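Local coordinates for protein sulfotransferase (Mycobacterium tuberculosis, PDB 2ZQ5) that probably transfers a sulfonate group from the donor PAPS to an acceptor, as other members of the sulfotransferase family do, at residues 38-43 with 63-68; 18-23 with 27-32; 237-242 with 305-310. All blocks are in the same frame, centred on the assembly; numbering follows the deposited sequence.

Contact 1 of 3, residues 38-43 with 63-68; sequences EALGVL and FFLRGA
Leu65 projects from helix 55-81 toward helix 36-50 and reaches it through both of its methyl branches. CD2 meets CD2 of Leu43 at 3.8 Å, in ordinary van der Waals contact, while CD1 lies 4.2 Å from CD1 of Leu40. The two leucines of helix 36-50 are one turn apart, so Leu65 bridges successive turns of its partner. Its chi1 (-65°) carries CG toward helix 36-50, and chi2 (-179°) turns one methyl to each leucine. The CB of Leu43 is directed toward the other helix; Leu40 leaves its helix more to the flank and comes close through its CD1 end.

Between 38-43 and 63-68 the close packing is limited to these three buried side chains. The backbones stay well apart, with 8.4 Å between CA of Leu40 and CA of Leu65, and no hydrogen bond crosses. Leu44 and Tyr47, further along helix 36-50, extend the packing around Leu65, and Leu16 of helix 13-24 adds a third helix. Away from Leu65, helix 36-50 is more open: Glu38 is exposed, though its carboxylate oxygens bond Asn35 ND2 and Trp199 NE1. Such leucine packing between neighbouring helices is typical of a helical bundle, here the N-terminal helical part of the chain.

Contact 2 of 3, residues 18-23 with 27-32; sequences ASATKL and DDFGTD
Thr21 carries OG1 anti to its own carbonyl carbon (chi1 -69°), and Phe29 holds CG in the corresponding position beside its backbone N (chi1 -66°); these two torsions bring the hydroxyl and the far end of the ring together. OG1 lies 3.5 Å from CZ of Phe29 and 3.7 Å from CE2 of Phe29, approaching the ring obliquely. No hydrogen bond crosses here; OG1 is hydrogen-bonded to the carbonyl oxygen of Leu26, with a weak bond to His17 O besides.

The same oxygen touches the backbone three residues past the end of the helix, at 3.8 Å from CA of Asp27. One side chain of the helix thus meets both the early part of the following loop and the aromatic ring two residues further on. Ala20 supplies the apolar side, its CB pointing at the loop and sitting at the edge of the ring, near its plane, 4.3 Å from CE1 of Phe29. His17, roughly one turn earlier, packs edge-to-face with Phe29, and Leu73 of helix 55-81 touches the ring too.

The loop around Phe29 is shaped by Asp28, just before it. OD1 of Asp28 accepts from Gly30 N at 2.8 Å, meeting that donor on the anti side and 34° out of the carboxylate plane. Helix 55-81 holds the same residues from outside, Lys80 through a salt bridge to Asp28 OD2 and Arg72 through a hydrogen bond from its NE to Phe29 O. The aromatic residue that folds back on the preceding helix is therefore the middle residue of 28-30, an Asx turn in the loop that joins helix 13-24 to helix 36-50.

Contact 3 of 3, residues 237-242 with 305-310; sequences FALDAL and AKYDSA
Within the sulfotransferase family region, a parallel-sheet fold of the P-loop NTPase clan, this contact joins the start of helix 239-245 to the loop that leads from helix 282-304 into the edge strand 312-316. Asp240 is the focus. Its OD1 accepts two hydrogen bonds, from Lys306 NZ at 2.8 Å and from Tyr307 OH at 2.7 Å. The ammonium uses the syn lone pair, on the side of the other oxygen; the phenol comes in on the anti side, 20° out of the carboxylate plane. That plane is turned 55° from the tyrosine ring, and OD1 lies at the ring edge.

Lys306 gets there by a folded route. Its chi1 (81°) sets CG between the backbone N and the carbonyl carbon, 3.3 Å above the plane of the Tyr307 ring and over its centre; bends at chi3 and chi4 then bring NZ round to OD1. The aliphatic part of Lys306 therefore lies over one face of the Tyr307 ring. CD2 of Leu239 packs obliquely on the ring at 4.3 Å from CD2 of Tyr307, and Phe312 touches both residues.

A water donates to Tyr307 OH and to Asp240 O, adding a second link from the phenol to the helix. Lys306 NZ also reaches Ala303 O. With two donors on OD1, one of them the charged lysine in a salt bridge, Asp240 is probably stabilised as a carboxylate.

From the N terminus, contact 2 comes first and closes the shortest loop, folding residues 27-32 back on helix 13-24 across only three intervening residues. Contact 1 follows, pairing helix 36-50 with helix 55-81 around the turn between them. The two are in series, yet they touch in space: Arg66 of contact 1 packs on Ser19, Ala20 and Leu23 of contact 2, so helix 55-81 meets helix 13-24 here and helix 36-50 in contact 1. Contact 3 opens much later and spans 62 residues, including strand 250-255 and helix 282-304, to join elements beside the parallel sheet. It lies about 28 Å from contact 1, centre to centre, and none of the three nests or crosses.

Contact 1 of 3, residues 38-43 with 63-68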
# COMPACT_ATOMS: atom_id res chain seq x y z
N GLU A 38 7.52 2.28 18.61
CA GLU A 38 6.27 2.63 19.29
C GLU A 38 5.11 2.08 18.47
O GLU A 38 4.16 1.51 19.03
CB GLU A 38 6.10 4.15 19.42
CG GLU A 38 4.93 4.52 20.34
CD GLU A 38 4.52 5.99 20.25
OE1 GLU A 38 5.34 6.83 19.83
OE2 GLU A 38 3.36 6.30 20.61
N ALA A 39 5.18 2.25 17.16
CA ALA A 39 4.12 1.77 16.28
C ALA A 39 3.91 0.27 16.43
O ALA A 39 2.78 -0.19 16.56
CB ALA A 39 4.46 2.11 14.83
N LEU A 40 5.01 -0.49 16.44
CA LEU A 40 4.91 -1.93 16.58
C LEU A 40 4.29 -2.32 17.92
O LEU A 40 3.45 -3.22 17.98
CB LEU A 40 6.31 -2.56 16.45
CG LEU A 40 6.38 -4.09 16.53
CD1 LEU A 40 5.43 -4.73 15.52
CD2 LEU A 40 7.81 -4.53 16.28
N GLY A 41 4.68 -1.62 18.98
CA GLY A 41 4.13 -1.92 20.29
C GLY A 41 2.63 -1.67 20.36
O GLY A 41 1.88 -2.47 20.91
N VAL A 42 2.20 -0.54 19.80
CA VAL A 42 0.78 -0.20 19.79
C VAL A 42 0.01 -1.21 18.95
O VAL A 42 -1.08 -1.65 19.33
CB VAL A 42 0.57 1.22 19.21
CG1 VAL A 42 -0.91 1.47 18.97
CG2 VAL A 42 1.13 2.25 20.18
N LEU A 43 0.57 -1.60 17.82
CA LEU A 43 -0.07 -2.56 16.94
C LEU A 43 -0.20 -3.93 17.61
O LEU A 43 -1.25 -4.58 17.52
CB LEU A 43 0.72 -2.68 15.63
CG LEU A 43 0.16 -3.57 14.52
CD1 LEU A 43 -1.25 -3.14 14.14
CD2 LEU A 43 1.08 -3.49 13.32
N PHE A 63 3.74 -13.73 11.08
CA PHE A 63 4.48 -13.84 9.82
C PHE A 63 4.59 -12.47 9.14
O PHE A 63 5.66 -12.07 8.69
CB PHE A 63 3.77 -14.82 8.88
CG PHE A 63 4.49 -15.04 7.58
CD1 PHE A 63 5.60 -15.88 7.52
CD2 PHE A 63 4.06 -14.42 6.42
CE1 PHE A 63 6.27 -16.09 6.31
CE2 PHE A 63 4.72 -14.62 5.21
CZ PHE A 63 5.83 -15.46 5.15
N PHE A 64 3.47 -11.75 9.08
CA PHE A 64 3.47 -10.43 8.44
C PHE A 64 4.34 -9.41 9.16
O PHE A 64 5.02 -8.61 8.51
CB PHE A 64 2.04 -9.87 8.34
CG PHE A 64 1.07 -10.77 7.63
CD1 PHE A 64 1.46 -11.50 6.52
CD2 PHE A 64 -0.25 -10.85 8.07
CE1 PHE A 64 0.55 -12.31 5.84
CE2 PHE A 64 -1.17 -11.66 7.40
CZ PHE A 64 -0.77 -12.39 6.29
N LEU A 65 4.32 -9.42 10.49
CA LEU A 65 5.12 -8.47 11.24
C LEU A 65 6.60 -8.81 11.14
O LEU A 65 7.43 -7.91 11.02
CB LEU A 65 4.65 -8.41 12.70
CG LEU A 65 3.22 -7.87 12.88
CD1 LEU A 65 2.89 -7.83 14.36
CD2 LEU A 65 3.09 -6.48 12.26
N ARG A 66 6.94 -10.09 11.19
CA ARG A 66 8.34 -10.47 11.06
C ARG A 66 8.78 -10.04 9.66
O ARG A 66 9.90 -9.56 9.47
CB ARG A 66 8.51 -11.99 11.19
CG ARG A 66 9.98 -12.41 11.12
CD ARG A 66 10.14 -13.92 11.00
NE ARG A 66 9.65 -14.41 9.71
CZ ARG A 66 9.77 -15.66 9.29
NH1 ARG A 66 10.36 -16.57 10.05
NH2 ARG A 66 9.30 -16.01 8.10
N GLY A 67 7.89 -10.21 8.69
CA GLY A 67 8.20 -9.84 7.32
C GLY A 67 8.49 -8.36 7.17
O GLY A 67 9.37 -7.97 6.40
N ALA A 68 7.76 -7.53 7.91
CA ALA A 68 7.97 -6.09 7.85
C ALA A 68 9.36 -5.76 8.39
O ALA A 68 10.05 -4.91 7.83
CB ALA A 68 6.90 -5.38 8.68

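Contact 2 of 3, residues 18-23 with 27-32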
# COMPACT_ATOMS: atom_id res chain seq x y z
N ALA A 18 14.16 -10.73 16.93
CA ALA A 18 14.99 -11.94 16.94
C ALA A 18 14.65 -12.86 15.78
O ALA A 18 15.55 -13.42 15.14
CB ALA A 18 14.81 -12.67 18.27
N SER A 19 13.36 -13.04 15.49
CA SER A 19 12.95 -13.90 14.39
C SER A 19 13.38 -13.34 13.04
O SER A 19 13.73 -14.09 12.13
CB SER A 19 11.43 -14.10 14.39
OG SER A 19 11.02 -14.85 15.52
N ALA A 20 13.34 -12.02 12.90
CA ALA A 20 13.74 -11.39 11.65
C ALA A 20 15.23 -11.63 11.45
O ALA A 20 15.67 -12.02 10.36
CB ALA A 20 13.46 -9.89 11.70
N THR A 21 16.01 -11.41 12.50
CA THR A 21 17.45 -11.62 12.43
C THR A 21 17.80 -13.09 12.21
O THR A 21 18.76 -13.40 11.51
CB THR A 21 18.14 -11.13 13.73
OG1 THR A 21 18.06 -9.70 13.79
CG2 THR A 21 19.60 -11.56 13.76
N LYS A 22 17.01 -13.98 12.79
CA LYS A 22 17.26 -15.41 12.63
C LYS A 22 17.08 -15.83 11.17
O LYS A 22 17.83 -16.66 10.66
CB LYS A 22 16.30 -16.21 13.52
CG LYS A 22 16.49 -17.72 13.45
CD LYS A 22 15.45 -18.42 14.31
CE LYS A 22 15.58 -19.93 14.21
NZ LYS A 22 14.50 -20.61 14.99
N LEU A 23 16.11 -15.23 10.50
CA LEU A 23 15.83 -15.57 9.11
C LEU A 23 16.89 -15.12 8.10
O LEU A 23 17.32 -15.92 7.26
CB LEU A 23 14.46 -15.00 8.70
CG LEU A 23 13.94 -15.39 7.32
CD1 LEU A 23 13.74 -16.89 7.25
CD2 LEU A 23 12.63 -14.66 7.04
N ASP A 27 21.20 -7.70 11.59
CA ASP A 27 20.75 -7.18 12.87
C ASP A 27 20.76 -5.66 13.01
O ASP A 27 20.53 -5.13 14.09
CB ASP A 27 21.57 -7.79 14.02
CG ASP A 27 23.05 -7.63 13.82
OD1 ASP A 27 23.48 -6.53 13.40
OD2 ASP A 27 23.80 -8.59 14.10
N ASP A 28 21.04 -4.95 11.92
CA ASP A 28 21.03 -3.49 11.95
C ASP A 28 19.66 -3.02 11.48
O ASP A 28 19.39 -2.97 10.28
CB ASP A 28 22.12 -2.90 11.05
CG ASP A 28 22.17 -1.38 11.10
OD1 ASP A 28 21.32 -0.77 11.79
OD2 ASP A 28 23.06 -0.79 10.46
N PHE A 29 18.80 -2.69 12.43
CA PHE A 29 17.45 -2.23 12.12
C PHE A 29 17.42 -0.73 11.88
O PHE A 29 16.36 -0.14 11.66
CB PHE A 29 16.51 -2.60 13.27
CG PHE A 29 16.31 -4.08 13.44
CD1 PHE A 29 15.29 -4.74 12.77
CD2 PHE A 29 17.16 -4.82 14.26
CE1 PHE A 29 15.12 -6.12 12.90
CE2 PHE A 29 17.00 -6.20 14.39
CZ PHE A 29 15.98 -6.85 13.71
N GLY A 30 18.60 -0.11 11.92
CA GLY A 30 18.69 1.33 11.71
C GLY A 30 18.20 2.08 12.93
O GLY A 30 17.86 1.48 13.95
N THR A 31 18.19 3.41 12.84
CA THR A 31 17.73 4.22 13.95
C THR A 31 16.21 4.15 14.03
O THR A 31 15.56 3.63 13.11
CB THR A 31 18.13 5.70 13.78
OG1 THR A 31 17.46 6.24 12.64
CG2 THR A 31 19.64 5.82 13.59
N ASP A 32 15.65 4.66 15.11
CA ASP A 32 14.21 4.65 15.31
C ASP A 32 13.65 6.03 15.00
O ASP A 32 12.73 6.51 15.67
CB ASP A 32 13.91 4.23 16.76
CG ASP A 32 12.43 4.11 17.05
OD1 ASP A 32 11.70 3.52 16.22
OD2 ASP A 32 12.00 4.59 18.12

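Contact 3 of 3, residues 237-242 with 305-310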
# COMPACT_ATOMS: atom_id res chain seq x y z
N PHE A 237 -4.67 9.54 3.86
CA PHE A 237 -4.47 9.88 5.27
C PHE A 237 -3.22 10.70 5.57
O PHE A 237 -3.16 11.39 6.59
CB PHE A 237 -4.36 8.59 6.11
CG PHE A 237 -5.56 7.68 6.01
CD1 PHE A 237 -6.52 7.68 7.01
CD2 PHE A 237 -5.70 6.80 4.94
CE1 PHE A 237 -7.61 6.81 6.95
CE2 PHE A 237 -6.79 5.93 4.87
CZ PHE A 237 -7.74 5.94 5.88
N ALA A 238 -2.23 10.61 4.70
CA ALA A 238 -0.95 11.26 4.94
C ALA A 238 -0.51 12.26 3.88
O ALA A 238 0.68 12.38 3.60
CB ALA A 238 0.13 10.19 5.10
N LEU A 239 -1.46 13.00 3.32
CA LEU A 239 -1.12 13.96 2.29
C LEU A 239 -0.11 15.00 2.75
O LEU A 239 0.78 15.37 1.97
CB LEU A 239 -2.38 14.64 1.76
CG LEU A 239 -2.13 15.62 0.62
CD1 LEU A 239 -1.46 14.91 -0.55
CD2 LEU A 239 -3.45 16.25 0.19
N ASP A 240 -0.22 15.49 3.98
CA ASP A 240 0.74 16.49 4.43
C ASP A 240 2.16 15.92 4.45
O ASP A 240 3.11 16.59 4.05
CB ASP A 240 0.39 17.03 5.83
CG ASP A 240 -0.87 17.88 5.83
OD1 ASP A 240 -1.07 18.66 4.87
OD2 ASP A 240 -1.65 17.79 6.79
N ALA A 241 2.30 14.67 4.89
CA ALA A 241 3.61 14.03 4.93
C ALA A 241 4.11 13.81 3.51
O ALA A 241 5.29 13.97 3.22
CB ALA A 241 3.53 12.70 5.67
N LEU A 242 3.19 13.44 2.63
CA LEU A 242 3.52 13.20 1.24
C LEU A 242 4.06 14.48 0.61
O LEU A 242 5.13 14.46 -0.01
CB LEU A 242 2.26 12.71 0.50
CG LEU A 242 2.39 12.19 -0.94
CD1 LEU A 242 1.14 11.40 -1.28
CD2 LEU A 242 2.60 13.34 -1.92
N ALA A 305 -6.72 21.11 0.57
CA ALA A 305 -7.05 22.53 0.43
C ALA A 305 -5.87 23.50 0.53
O ALA A 305 -5.86 24.53 -0.14
CB ALA A 305 -8.11 22.91 1.46
N LYS A 306 -4.86 23.17 1.34
CA LYS A 306 -3.72 24.07 1.51
C LYS A 306 -2.67 24.01 0.41
O LYS A 306 -1.73 24.79 0.41
CB LYS A 306 -3.02 23.79 2.85
CG LYS A 306 -2.09 22.60 2.80
CD LYS A 306 -1.29 22.45 4.09
CE LYS A 306 -2.19 22.08 5.24
NZ LYS A 306 -2.89 20.80 4.96
N TYR A 307 -2.84 23.09 -0.53
CA TYR A 307 -1.86 22.95 -1.61
C TYR A 307 -2.34 23.47 -2.95
O TYR A 307 -3.53 23.75 -3.13
CB TYR A 307 -1.44 21.48 -1.73
CG TYR A 307 -0.83 20.95 -0.44
CD1 TYR A 307 0.42 21.38 -0.02
CD2 TYR A 307 -1.54 20.08 0.38
CE1 TYR A 307 0.96 20.97 1.19
CE2 TYR A 307 -1.02 19.67 1.61
CZ TYR A 307 0.23 20.12 2.01
OH TYR A 307 0.74 19.75 3.23
N ASP A 308 -1.41 23.60 -3.88
CA ASP A 308 -1.71 24.09 -5.23
C ASP A 308 -2.55 23.06 -5.97
O ASP A 308 -2.11 21.93 -6.18
CB ASP A 308 -0.39 24.31 -5.98
CG ASP A 308 -0.59 24.99 -7.32
OD1 ASP A 308 -1.73 25.04 -7.82
OD2 ASP A 308 0.43 25.47 -7.86
N SER A 309 -3.76 23.45 -6.37
CA SER A 309 -4.65 22.54 -7.08
C SER A 309 -4.08 22.05 -8.41
O SER A 309 -4.53 21.04 -8.95
CB SER A 309 -6.01 23.21 -7.32
OG SER A 309 -5.87 24.45 -8.00
N ALA A 310 -3.07 22.75 -8.93
CA ALA A 310 -2.44 22.34 -10.18
C ALA A 310 -1.77 20.98 -10.02
O ALA A 310 -1.50 20.29 -11.01
CB ALA A 310 -1.41 23.39 -10.61
O HOH W 1 3.21 19.39 4.11